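Local coordinates for TerD domain-containing protein (Streptomyces avermitilis, PDB 2QNG), which is of unknown function but binds calcium ions and belongs to the CAPAB/TerDEXZ family of TerD-domain proteins, at residues G29-P41 against V132-L146. Residues are numbered along the deposited sequence; the frame is centred on the assembly and turned at random.
Sequences GIRKVELAVKWDP and VLNPGLRMREGYTVL. With CA (calcium ion), chain B.
E34 faces two arginines of the neighbouring strand, and its carboxylate divides between them. Its OE1 takes both NE and NH2 of R140, each at 3.0 Å; NH2 meets the syn lone pair, whereas NE arrives 53° out of the carboxylate plane. OE2 receives NH2 of R138 at 3.2 Å on its syn side in a salt bridge, and a water that accepts from R138 NE also lies beside E34 OE2. R138 NH2 also lies 3.6 Å above the centre of the R140 guanidinium, so the shared carboxylate probably offsets two closely spaced positive charges. The extended chain of E34, with CG anti to the backbone N (chi1 -179°), carries the carboxylate out to them.

At one end, OE2 of E141 accepts the backbone N-H groups of R31 (N to OE2, 2.8 Å) and K32, both from the same face of its plane. At the other, N134 ND2 gives D40 OD2 a nearly straight bond of 2.8 Å (176° at hydrogen), with the amide and carboxylate planes nearly perpendicular. Next to D40, the carbonyl O of W39 binds calcium at 2.4 Å, a site completed by G91, G93, D97 and waters.

Paired backbone bonds at E34-R140, A36-R138 and K38-G136 establish antiparallel register. On the face turned away from E34, R138 and R140 lie L35, V37, L137 and the selenomethionine M139, with CD1 of L35 against CG of M139.

Strand 33-40 is the central strand of a five-stranded antiparallel sheet, between 98-102 and 135-141, and 144-149 follows at the edge; L35 and V37 pack against strands 51-59 and 111-120 of the second sheet, and M139 against 111-120, forming a beta sandwich.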
loop_
_atom_site.group_PDB
_atom_site.type_symbol
_atom_site.label_atom_id
_atom_site.label_comp_id
_atom_site.label_asym_id
_atom_site.label_seq_id
_atom_site.Cartn_x
_atom_site.Cartn_y
_atom_site.Cartn_z
ATOM N N GLY A 29 17.188 8.441 3.382
ATOM C CA GLY A 29 16.913 9.877 3.516
ATOM C C GLY A 29 15.575 10.299 2.912
ATOM O O GLY A 29 15.378 11.462 2.537
ATOM N N ILE A 30 14.639 9.362 2.864
ATOM C CA ILE A 30 13.332 9.572 2.231
ATOM C C ILE A 30 12.490 10.533 3.086
ATOM O O ILE A 30 12.351 10.314 4.290
ATOM C CB ILE A 30 12.584 8.212 2.056
ATOM C CG1 ILE A 30 13.402 7.205 1.220
ATOM C CG2 ILE A 30 11.203 8.423 1.449
ATOM C CD1 ILE A 30 13.814 7.700 -0.182
ATOM N N ARG A 31 11.896 11.563 2.470
ATOM C CA ARG A 31 11.085 12.541 3.216
ATOM C C ARG A 31 9.572 12.461 2.931
ATOM O O ARG A 31 8.749 12.715 3.808
ATOM C CB ARG A 31 11.545 13.984 2.932
ATOM C CG ARG A 31 13.027 14.298 3.117
ATOM C CD ARG A 31 13.337 14.641 4.520
ATOM N NE ARG A 31 14.766 14.904 4.717
ATOM C CZ ARG A 31 15.353 16.092 4.581
ATOM N NH1 ARG A 31 14.654 17.173 4.248
ATOM N NH2 ARG A 31 16.651 16.191 4.798
ATOM N N LYS A 32 9.209 12.160 1.692
ATOM C CA LYS A 32 7.810 12.144 1.273
ATOM C C LYS A 32 7.709 11.162 0.129
ATOM O O LYS A 32 8.526 11.200 -0.802
ATOM C CB LYS A 32 7.393 13.520 0.778
ATOM C CG LYS A 32 5.930 13.642 0.420
ATOM C CD LYS A 32 5.577 15.077 0.117
ATOM C CE LYS A 32 4.190 15.178 -0.462
ATOM N NZ LYS A 32 3.851 16.574 -0.843
ATOM N N VAL A 33 6.689 10.310 0.185
ATOM C CA VAL A 33 6.505 9.224 -0.788
ATOM C C VAL A 33 5.098 9.329 -1.363
ATOM O O VAL A 33 4.142 9.647 -0.648
ATOM C CB VAL A 33 6.681 7.823 -0.103
ATOM C CG1 VAL A 33 6.318 6.632 -0.994
ATOM C CG2 VAL A 33 8.098 7.684 0.391
ATOM N N GLU A 34 4.991 9.035 -2.647
ATOM C CA GLU A 34 3.690 8.851 -3.274
ATOM C C GLU A 34 3.638 7.420 -3.766
ATOM O O GLU A 34 4.552 6.986 -4.452
ATOM C CB GLU A 34 3.540 9.820 -4.442
ATOM C CG GLU A 34 2.220 9.801 -5.244
ATOM C CD GLU A 34 2.440 10.306 -6.694
ATOM O OE1 GLU A 34 2.912 11.475 -6.794
ATOM O OE2 GLU A 34 2.207 9.527 -7.686
ATOM N N LEU A 35 2.591 6.685 -3.396
ATOM C CA LEU A 35 2.375 5.352 -3.947
ATOM C C LEU A 35 1.146 5.436 -4.861
ATOM O O LEU A 35 0.082 5.833 -4.412
ATOM C CB LEU A 35 2.132 4.356 -2.804
ATOM C CG LEU A 35 1.669 2.952 -3.202
ATOM C CD1 LEU A 35 2.499 2.213 -4.259
ATOM C CD2 LEU A 35 1.576 2.099 -1.945
ATOM N N ALA A 36 1.300 5.062 -6.130
ATOM C CA ALA A 36 0.182 5.105 -7.068
ATOM C C ALA A 36 -0.086 3.709 -7.610
ATOM O O ALA A 36 0.864 2.953 -7.827
ATOM C CB ALA A 36 0.526 6.055 -8.212
ATOM N N VAL A 37 -1.370 3.385 -7.815
ATOM C CA VAL A 37 -1.765 2.056 -8.296
ATOM C C VAL A 37 -2.765 2.251 -9.424
ATOM O O VAL A 37 -3.611 3.148 -9.361
ATOM C CB VAL A 37 -2.344 1.221 -7.129
ATOM C CG1 VAL A 37 -2.834 -0.154 -7.599
ATOM C CG2 VAL A 37 -1.271 1.052 -6.071
ATOM N N LYS A 38 -2.646 1.409 -10.450
ATOM C CA LYS A 38 -3.550 1.445 -11.598
ATOM C C LYS A 38 -3.986 0.038 -11.964
ATOM O O LYS A 38 -3.281 -0.941 -11.675
ATOM C CB LYS A 38 -2.884 2.105 -12.817
ATOM C CG LYS A 38 -1.910 1.185 -13.569
ATOM C CD LYS A 38 -0.878 1.958 -14.387
ATOM C CE LYS A 38 -1.426 2.468 -15.694
ATOM N NZ LYS A 38 -0.688 3.697 -16.152
ATOM N N TRP A 39 -5.148 -0.055 -12.595
ATOM C CA TRP A 39 -5.635 -1.296 -13.173
ATOM C C TRP A 39 -6.726 -0.956 -14.169
ATOM O O TRP A 39 -7.195 0.192 -14.247
ATOM C CB TRP A 39 -6.128 -2.292 -12.104
ATOM C CG TRP A 39 -7.328 -1.865 -11.337
ATOM C CD1 TRP A 39 -8.614 -2.296 -11.536
ATOM C CD2 TRP A 39 -7.388 -0.918 -10.246
ATOM N NE1 TRP A 39 -9.467 -1.706 -10.620
ATOM C CE2 TRP A 39 -8.732 -0.867 -9.809
ATOM C CE3 TRP A 39 -6.434 -0.171 -9.552
ATOM C CZ2 TRP A 39 -9.148 -0.056 -8.753
ATOM C CZ3 TRP A 39 -6.847 0.640 -8.495
ATOM C CH2 TRP A 39 -8.195 0.700 -8.108
ATOM N N ASP A 40 -7.118 -1.958 -14.948
ATOM C CA ASP A 40 -8.204 -1.821 -15.909
ATOM C C ASP A 40 -9.447 -2.518 -15.354
ATOM O O ASP A 40 -9.341 -3.469 -14.575
ATOM C CB ASP A 40 -7.801 -2.448 -17.240
ATOM C CG ASP A 40 -6.699 -1.671 -17.962
ATOM O OD1 ASP A 40 -6.472 -0.472 -17.641
ATOM O OD2 ASP A 40 -6.053 -2.257 -18.867
ATOM N N PRO A 41 -10.641 -2.031 -15.717
ATOM C CA PRO A 41 -11.858 -2.607 -15.140
ATOM C C PRO A 41 -12.143 -4.040 -15.574
ATOM O O PRO A 41 -11.663 -4.482 -16.625
ATOM C CB PRO A 41 -12.983 -1.687 -15.649
ATOM C CG PRO A 41 -12.396 -0.788 -16.606
ATOM C CD PRO A 41 -10.910 -0.880 -16.588
ATOM N N VAL A 132 -6.711 -9.537 -12.091
ATOM C CA VAL A 132 -6.805 -8.101 -12.266
ATOM C C VAL A 132 -6.178 -7.775 -13.626
ATOM O O VAL A 132 -5.077 -8.243 -13.942
ATOM C CB VAL A 132 -6.035 -7.375 -11.158
ATOM C CG1 VAL A 132 -6.059 -5.842 -11.372
ATOM C CG2 VAL A 132 -6.602 -7.750 -9.795
ATOM N N LEU A 133 -6.877 -6.973 -14.438
ATOM C CA LEU A 133 -6.345 -6.623 -15.755
ATOM C C LEU A 133 -5.349 -5.477 -15.657
ATOM O O LEU A 133 -5.687 -4.379 -15.204
ATOM C CB LEU A 133 -7.455 -6.271 -16.742
ATOM C CG LEU A 133 -6.979 -6.036 -18.180
ATOM C CD1 LEU A 133 -6.222 -7.252 -18.736
ATOM C CD2 LEU A 133 -8.171 -5.710 -19.056
ATOM N N ASN A 134 -4.123 -5.770 -16.085
ATOM C CA ASN A 134 -3.038 -4.809 -16.163
ATOM C C ASN A 134 -2.802 -3.979 -14.913
ATOM O O ASN A 134 -2.768 -2.743 -14.991
ATOM C CB ASN A 134 -3.240 -3.900 -17.373
ATOM C CG ASN A 134 -3.309 -4.680 -18.639
ATOM O OD1 ASN A 134 -2.486 -5.568 -18.855
ATOM N ND2 ASN A 134 -4.321 -4.410 -19.462
ATOM N N PRO A 135 -2.598 -4.642 -13.760
ATOM C CA PRO A 135 -2.303 -3.893 -12.533
ATOM C C PRO A 135 -0.892 -3.331 -12.569
ATOM O O PRO A 135 0.022 -3.915 -13.176
ATOM C CB PRO A 135 -2.381 -4.968 -11.440
ATOM C CG PRO A 135 -1.949 -6.247 -12.149
ATOM C CD PRO A 135 -2.599 -6.101 -13.518
ATOM N N GLY A 136 -0.708 -2.206 -11.909
ATOM C CA GLY A 136 0.621 -1.597 -11.856
ATOM C C GLY A 136 0.728 -0.727 -10.642
ATOM O O GLY A 136 -0.288 -0.199 -10.149
ATOM N N LEU A 137 1.962 -0.552 -10.180
ATOM C CA LEU A 137 2.222 0.392 -9.106
ATOM C C LEU A 137 3.469 1.200 -9.403
ATOM O O LEU A 137 4.383 0.721 -10.076
ATOM C CB LEU A 137 2.348 -0.333 -7.750
ATOM C CG LEU A 137 3.594 -1.165 -7.488
ATOM C CD1 LEU A 137 4.738 -0.310 -6.892
ATOM C CD2 LEU A 137 3.254 -2.293 -6.542
ATOM N N ARG A 138 3.527 2.392 -8.820
ATOM C CA ARG A 138 4.722 3.233 -8.856
ATOM C C ARG A 138 4.863 3.911 -7.512
ATOM O O ARG A 138 3.900 4.446 -6.987
ATOM C CB ARG A 138 4.606 4.312 -9.951
ATOM C CG ARG A 138 5.858 5.183 -10.120
ATOM C CD ARG A 138 5.582 6.344 -11.089
ATOM N NE ARG A 138 4.586 7.286 -10.554
ATOM C CZ ARG A 138 4.134 8.341 -11.237
ATOM N NH1 ARG A 138 4.587 8.560 -12.457
ATOM N NH2 ARG A 138 3.238 9.160 -10.705
HETATM N N MSE A 139 6.075 3.918 -7.004
HETATM C CA MSE A 139 6.367 4.678 -5.802
HETATM C C MSE A 139 7.446 5.678 -6.122
HETATM O O MSE A 139 8.422 5.338 -6.781
HETATM C CB MSE A 139 6.824 3.783 -4.664
HETATM C CG MSE A 139 5.704 3.365 -3.771
HETATM SE SE MSE A 139 6.272 2.229 -2.319
HETATM C CE MSE A 139 6.805 0.719 -3.402
ATOM N N ARG A 140 7.238 6.913 -5.660
ATOM C CA ARG A 140 8.266 7.912 -5.869
ATOM C C ARG A 140 8.407 8.874 -4.701
ATOM O O ARG A 140 7.538 8.973 -3.818
ATOM C CB ARG A 140 8.025 8.670 -7.159
ATOM C CG ARG A 140 6.785 9.482 -7.115
ATOM C CD ARG A 140 6.607 10.210 -8.408
ATOM N NE ARG A 140 5.476 11.124 -8.343
ATOM C CZ ARG A 140 5.145 11.955 -9.327
ATOM N NH1 ARG A 140 5.851 11.972 -10.455
ATOM N NH2 ARG A 140 4.105 12.762 -9.184
ATOM N N GLU A 141 9.583 9.495 -4.673
ATOM C CA GLU A 141 9.849 10.588 -3.758
ATOM C C GLU A 141 10.047 11.817 -4.602
ATOM O O GLU A 141 11.005 11.879 -5.376
ATOM C CB GLU A 141 11.087 10.406 -2.920
ATOM C CG GLU A 141 11.307 11.763 -2.211
ATOM C CD GLU A 141 12.186 11.729 -1.040
ATOM O OE1 GLU A 141 13.190 10.988 -1.080
ATOM O OE2 GLU A 141 11.864 12.507 -0.119
ATOM N N GLY A 142 9.153 12.791 -4.484
ATOM C CA GLY A 142 9.173 13.895 -5.433
ATOM C C GLY A 142 9.017 13.324 -6.833
ATOM O O GLY A 142 8.073 12.587 -7.133
ATOM N N TYR A 143 10.003 13.589 -7.681
ATOM C CA TYR A 143 9.990 13.082 -9.034
ATOM C C TYR A 143 10.880 11.847 -9.205
ATOM O O TYR A 143 11.009 11.322 -10.305
ATOM C CB TYR A 143 10.438 14.163 -10.005
ATOM C CG TYR A 143 9.543 15.390 -10.088
ATOM C CD1 TYR A 143 8.152 15.287 -9.995
ATOM C CD2 TYR A 143 10.097 16.649 -10.294
ATOM C CE1 TYR A 143 7.344 16.413 -10.105
ATOM C CE2 TYR A 143 9.290 17.788 -10.404
ATOM C CZ TYR A 143 7.913 17.659 -10.304
ATOM O OH TYR A 143 7.116 18.795 -10.404
ATOM N N THR A 144 11.496 11.390 -8.121
ATOM C CA THR A 144 12.390 10.225 -8.188
ATOM C C THR A 144 11.607 8.924 -8.037
ATOM O O THR A 144 11.030 8.659 -6.983
ATOM C CB THR A 144 13.458 10.319 -7.108
ATOM O OG1 THR A 144 14.277 11.464 -7.376
ATOM C CG2 THR A 144 14.316 9.054 -7.019
ATOM N N VAL A 145 11.592 8.113 -9.084
ATOM C CA VAL A 145 10.909 6.823 -8.996
ATOM C C VAL A 145 11.752 5.873 -8.147
ATOM O O VAL A 145 12.951 5.639 -8.453
ATOM C CB VAL A 145 10.670 6.239 -10.398
ATOM C CG1 VAL A 145 9.997 4.870 -10.348
ATOM C CG2 VAL A 145 9.803 7.199 -11.198
ATOM N N LEU A 146 11.111 5.333 -7.106
ATOM C CA LEU A 146 11.740 4.378 -6.176
ATOM C C LEU A 146 11.466 2.932 -6.554
ATOM O O LEU A 146 12.298 2.044 -6.320
ATOM C CB LEU A 146 11.247 4.615 -4.739
ATOM C CG LEU A 146 11.516 5.977 -4.089
ATOM C CD1 LEU A 146 10.764 6.074 -2.756
ATOM C CD2 LEU A 146 13.014 6.238 -3.890
HETATM CA CA CA B . -7.641 2.481 -14.608
HETATM O O HOH W 1 6.613 12.787 -2.984
HETATM O O HOH W 2 4.005 7.330 -7.718
HETATM O O HOH W 3 5.671 12.503 -6.065
HETATM O O HOH W 4 -9.666 -6.139 -13.787
HETATM O O HOH W 5 -4.045 -0.291 -15.891
HETATM O O HOH W 6 -7.928 1.672 -16.836
HETATM O O HOH W 7 -5.443 2.877 -15.341
#